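Local coordinates for kirola (Actinidia deliciosa, PDB 4IGX), which is of unconfirmed function but, as a kiwifruit allergen (Act d 11) of the major latex protein family with a Bet v 1-like fold, probably binds small hydrophobic ligands, at residues Asp71-Ile76 / Val83-Val88. Residues are numbered along the deposited sequence; the frame is centred on the assembly and turned at random.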
loop_
_atom_site.group_PDB
_atom_site.type_symbol
_atom_site.label_atom_id
_atom_site.label_comp_id
_atom_site.label_asym_id
_atom_site.label_seq_id
_atom_site.Cartn_x
_atom_site.Cartn_y
_atom_site.Cartn_z
ATOM N N ASP A 71 -3.783 8.145 5.555
ATOM C CA ASP A 71 -3.832 6.763 6.025
ATOM C C ASP A 71 -3.459 6.723 7.502
ATOM O O ASP A 71 -2.570 7.452 7.927
ATOM C CB ASP A 71 -2.809 5.881 5.270
ATOM C CG ASP A 71 -3.253 5.494 3.858
ATOM O OD1 ASP A 71 -4.121 6.174 3.256
ATOM O OD2 ASP A 71 -2.699 4.486 3.324
ATOM N N ILE A 72 -4.124 5.867 8.264
ATOM C CA ILE A 72 -3.680 5.522 9.602
ATOM C C ILE A 72 -3.027 4.136 9.504
ATOM O O ILE A 72 -3.546 3.255 8.823
ATOM C CB ILE A 72 -4.879 5.588 10.568
ATOM C CG1 ILE A 72 -5.563 6.941 10.376
ATOM C CG2 ILE A 72 -4.440 5.412 12.002
ATOM C CD1 ILE A 72 -6.702 7.314 11.400
ATOM N N VAL A 73 -1.835 3.965 10.078
ATOM C CA VAL A 73 -1.240 2.624 10.187
ATOM C C VAL A 73 -1.944 1.869 11.317
ATOM O O VAL A 73 -1.803 2.231 12.493
ATOM C CB VAL A 73 0.250 2.662 10.465
ATOM C CG1 VAL A 73 0.822 1.207 10.629
ATOM C CG2 VAL A 73 0.970 3.435 9.340
ATOM N N GLU A 74 -2.731 0.852 10.957
ATOM C CA GLU A 74 -3.605 0.185 11.940
ATOM C C GLU A 74 -3.073 -1.140 12.438
ATOM O O GLU A 74 -3.581 -1.664 13.405
ATOM C CB GLU A 74 -5.010 -0.055 11.377
ATOM C CG GLU A 74 -5.789 1.220 11.093
ATOM C CD GLU A 74 -6.292 1.908 12.350
ATOM O OE1 GLU A 74 -5.962 1.434 13.452
ATOM O OE2 GLU A 74 -7.017 2.927 12.251
ATOM N N ALA A 75 -2.063 -1.685 11.781
ATOM C CA ALA A 75 -1.491 -2.949 12.225
ATOM C C ALA A 75 -0.127 -3.120 11.627
ATOM O O ALA A 75 0.120 -2.752 10.453
ATOM C CB ALA A 75 -2.397 -4.134 11.833
ATOM N N ILE A 76 0.754 -3.662 12.445
ATOM C CA ILE A 76 2.047 -4.163 12.022
ATOM C C ILE A 76 2.189 -5.546 12.625
ATOM O O ILE A 76 1.822 -5.762 13.774
ATOM C CB ILE A 76 3.206 -3.256 12.521
ATOM C CG1 ILE A 76 3.021 -1.817 12.000
ATOM C CG2 ILE A 76 4.537 -3.788 12.058
ATOM C CD1 ILE A 76 3.926 -0.794 12.691
ATOM N N VAL A 83 1.751 -5.257 7.055
ATOM C CA VAL A 83 1.350 -3.921 7.510
ATOM C C VAL A 83 -0.035 -3.579 6.968
ATOM O O VAL A 83 -0.341 -3.881 5.829
ATOM C CB VAL A 83 2.349 -2.805 7.054
ATOM C CG1 VAL A 83 1.965 -1.424 7.708
ATOM C CG2 VAL A 83 3.775 -3.170 7.381
ATOM N N THR A 84 -0.843 -2.924 7.792
ATOM C CA THR A 84 -2.222 -2.581 7.502
ATOM C C THR A 84 -2.438 -1.057 7.608
ATOM O O THR A 84 -2.204 -0.453 8.654
ATOM C CB THR A 84 -3.181 -3.269 8.500
ATOM O OG1 THR A 84 -2.945 -4.677 8.481
ATOM C CG2 THR A 84 -4.610 -3.015 8.145
ATOM N N PHE A 85 -2.874 -0.477 6.500
ATOM C CA PHE A 85 -3.186 0.915 6.357
ATOM C C PHE A 85 -4.686 1.083 6.207
ATOM O O PHE A 85 -5.301 0.365 5.405
ATOM C CB PHE A 85 -2.568 1.439 5.066
ATOM C CG PHE A 85 -1.101 1.291 5.014
ATOM C CD1 PHE A 85 -0.291 2.235 5.611
ATOM C CD2 PHE A 85 -0.520 0.190 4.388
ATOM C CE1 PHE A 85 1.069 2.099 5.557
ATOM C CE2 PHE A 85 0.844 0.043 4.355
ATOM C CZ PHE A 85 1.635 1.009 4.935
ATOM N N LYS A 86 -5.269 2.040 6.932
ATOM C CA LYS A 86 -6.655 2.393 6.722
ATOM C C LYS A 86 -6.745 3.785 6.119
ATOM O O LYS A 86 -6.195 4.715 6.673
ATOM C CB LYS A 86 -7.400 2.388 8.045
ATOM C CG LYS A 86 -8.836 2.899 7.982
ATOM C CD LYS A 86 -9.460 2.760 9.329
ATOM C CE LYS A 86 -10.740 3.485 9.432
ATOM N NZ LYS A 86 -11.274 3.249 10.808
ATOM N N ILE A 87 -7.491 3.937 5.031
ATOM C CA ILE A 87 -7.592 5.226 4.366
ATOM C C ILE A 87 -8.702 6.018 5.033
ATOM O O ILE A 87 -9.825 5.568 5.100
ATOM C CB ILE A 87 -7.914 5.094 2.862
ATOM C CG1 ILE A 87 -6.760 4.428 2.076
ATOM C CG2 ILE A 87 -8.102 6.462 2.278
ATOM C CD1 ILE A 87 -6.595 2.999 2.253
ATOM N N VAL A 88 -8.383 7.194 5.544
ATOM C CA VAL A 88 -9.399 8.024 6.199
ATOM C C VAL A 88 -9.807 9.203 5.359
ATOM O O VAL A 88 -10.912 9.667 5.483
ATOM C CB VAL A 88 -8.982 8.476 7.628
ATOM C CG1 VAL A 88 -8.788 7.247 8.507
ATOM C CG2 VAL A 88 -7.716 9.377 7.622
#
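With CG set anti to the carbonyl carbon in both residues (chi1 -77° in Asp-71, -59° in Phe-85), the Asp-71 carboxylate and the Phe-85 ring leave neighbouring strands on the same face and meet obliquely, their planes 50° apart. Asp-71 OD2 lies 3.5 Å from Phe-85 CB, while OD1 rests against Ile-87, 3.4 Å from its CG1; OD1 is buried without a polar partner, whereas OD2 is hydrogen-bonded to an unidentified ligand, probably from the crystallisation liquor. Val-73 runs alongside Phe-85, its CG2 4.0 Å from ring atom CE1, and its other methyl, CG1, packs on Val-83 CG1. The two strands form an antiparallel hairpin in the curved sheet of the Bet v 1 fold; this face looks inward, where Leu-28 touches Phe-85 and Arg-25 of helix 17-25 touches Val-83. Ile-72 and Lys-86 exchange two backbone hydrogen bonds, Lys-86 N reaching Ile-72 O at 2.8 Å. Beyond them the register slips by one residue in a classic beta bulge: Glu-74 and Ala-75 both oppose Thr-84, whose O accepts a firm bond from Glu-74 N (2.7 Å) and a weak one from Ala-75 N, and Thr-84 N returns a bond to Ala-75 O. On the other face Ala-75 CB sits 3.4 Å from Thr-84 OG1. Glu-74 lays CG against Lys-86 CB, yet its OE2 stays 4.5 Å from Lys-86 NZ, too far for a salt bridge. At the far end the Ile-72 and Val-88 side chains cross at about a right angle, Ile-72 CD1 touching Val-88 CG1.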